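NADPH-ferredoxin reductase FprA (PDB 1LQT) catalyses electron transfer between NADPH and ferredoxin through a bound FAD and may supply electrons to P450 systems. Local coordinates at residues I123-V126 with D127-W131. Sequence-based numbering, arbitrary orientation. Where two conformers were deposited one is given.
Sequences IAAV and DFVGW
I123 reaches along the start of the helix to F128, five residues on. From its CB, CG1 turns in between the backbone N and the carbonyl carbon (chi1 65°), and the extended second torsion carries CD1 onward, until this tip lies 3.8 Å from F128 CB and 4.0 Å from F128 CD1. The methyl comes up obliquely to the phenyl ring, whose remaining surroundings include V162 and L166 of helix 157-167 and the ring of Y132, met edge-to-face. Between these two residues the chain passes from strand to helix, with A124 at the N-cap position. F128 N donates to A124 O over 3.0 Å, and two further bonds of the same first turn follow, V129 N to A125 O at 2.8 Å and G130 N to V126 O at 3.0 Å. This is the junction of strand 122-124, an outermost strand of the parallel sheet in the NADP-binding Rossmann-type domain, with helix 125-132; strand 317-320 pairs beside it, and A125 packs on V158, which probably binds NADP(+). In the modelled conformer of D127, one of two, CG sits beside its own backbone N (chi1 -60°) and OD1 lies 3.7 Å from A124 CB, a van der Waals approach to the methyl that is doubtful for the other conformer. V129 CG2 comes within 3.1 Å of A125 O and rests more loosely against A125 CB, while the V129 side chain also touches the bound FAD.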
loop_
_atom_site.group_PDB
_atom_site.type_symbol
_atom_site.label_atom_id
_atom_site.label_comp_id
_atom_site.label_asym_id
_atom_site.label_seq_id
_atom_site.Cartn_x
_atom_site.Cartn_y
_atom_site.Cartn_z
ATOM N N ILE A 123 1.281 -13.895 -9.397
ATOM C CA ILE A 123 0.544 -12.686 -9.065
ATOM C C ILE A 123 1.453 -11.697 -8.378
ATOM O O ILE A 123 2.552 -12.041 -7.980
ATOM C CB ILE A 123 -0.697 -13.008 -8.183
ATOM C CG1 ILE A 123 -0.291 -13.569 -6.826
ATOM C CG2 ILE A 123 -1.624 -13.932 -8.905
ATOM C CD1 ILE A 123 -1.476 -13.855 -5.916
ATOM N N ALA A 124 0.974 -10.466 -8.241
ATOM C CA ALA A 124 1.665 -9.458 -7.467
ATOM C C ALA A 124 1.180 -9.442 -6.048
ATOM O O ALA A 124 0.045 -9.783 -5.744
ATOM C CB ALA A 124 1.467 -8.067 -8.073
ATOM N N ALA A 125 2.028 -8.977 -5.159
ATOM C CA ALA A 125 1.604 -8.736 -3.811
ATOM C C ALA A 125 0.451 -7.747 -3.756
ATOM O O ALA A 125 -0.439 -7.879 -2.923
ATOM C CB ALA A 125 2.755 -8.286 -2.921
ATOM N N VAL A 126 0.465 -6.740 -4.633
ATOM C CA VAL A 126 -0.672 -5.817 -4.659
ATOM C C VAL A 126 -1.997 -6.607 -4.703
ATOM O O VAL A 126 -2.939 -6.324 -3.972
ATOM C CB VAL A 126 -0.591 -4.877 -5.870
ATOM C CG1 VAL A 126 -1.797 -3.962 -5.907
ATOM C CG2 VAL A 126 0.692 -4.053 -5.801
ATOM N N ASP A 127 -2.076 -7.562 -5.616
ATOM C CA ASP A 127 -3.296 -8.309 -5.809
ATOM C C ASP A 127 -3.537 -9.309 -4.669
ATOM O O ASP A 127 -4.678 -9.521 -4.300
ATOM C CB ASP A 127 -3.316 -9.034 -7.144
ATOM C CG ASP A 127 -3.206 -8.109 -8.314
ATOM O OD1 ASP A 127 -2.165 -7.395 -8.453
ATOM O OD2 ASP A 127 -4.108 -8.063 -9.174
ATOM N N PHE A 128 -2.500 -9.943 -4.133
ATOM C CA PHE A 128 -2.671 -10.873 -3.040
ATOM C C PHE A 128 -3.122 -10.181 -1.765
ATOM O O PHE A 128 -4.056 -10.628 -1.106
ATOM C CB PHE A 128 -1.371 -11.660 -2.823
ATOM C CG PHE A 128 -1.513 -12.742 -1.793
ATOM C CD1 PHE A 128 -2.342 -13.807 -2.000
ATOM C CD2 PHE A 128 -0.781 -12.700 -0.625
ATOM C CE1 PHE A 128 -2.478 -14.804 -1.040
ATOM C CE2 PHE A 128 -0.929 -13.701 0.312
ATOM C CZ PHE A 128 -1.776 -14.715 0.097
ATOM N N VAL A 129 -2.449 -9.095 -1.423
ATOM C CA VAL A 129 -2.791 -8.267 -0.291
ATOM C C VAL A 129 -4.196 -7.705 -0.433
ATOM O O VAL A 129 -5.005 -7.728 0.501
ATOM C CB VAL A 129 -1.778 -7.127 -0.115
ATOM C CG1 VAL A 129 -2.230 -6.163 0.980
ATOM C CG2 VAL A 129 -0.371 -7.662 0.183
ATOM N N GLY A 130 -4.492 -7.134 -1.597
ATOM C CA GLY A 130 -5.826 -6.619 -1.801
ATOM C C GLY A 130 -6.876 -7.694 -1.565
ATOM O O GLY A 130 -7.918 -7.454 -0.971
ATOM N N TRP A 131 -6.596 -8.891 -2.066
ATOM C CA TRP A 131 -7.514 -9.999 -1.883
ATOM C C TRP A 131 -7.664 -10.384 -0.406
ATOM O O TRP A 131 -8.784 -10.494 0.089
ATOM C CB TRP A 131 -7.049 -11.175 -2.743
ATOM C CG TRP A 131 -7.837 -12.418 -2.570
ATOM C CD1 TRP A 131 -9.068 -12.709 -3.065
ATOM C CD2 TRP A 131 -7.419 -13.570 -1.862
ATOM N NE1 TRP A 131 -9.442 -13.982 -2.715
ATOM C CE2 TRP A 131 -8.436 -14.532 -1.973
ATOM C CE3 TRP A 131 -6.265 -13.902 -1.174
ATOM C CZ2 TRP A 131 -8.328 -15.803 -1.387
ATOM C CZ3 TRP A 131 -6.157 -15.147 -0.605
ATOM C CH2 TRP A 131 -7.174 -16.063 -0.708
#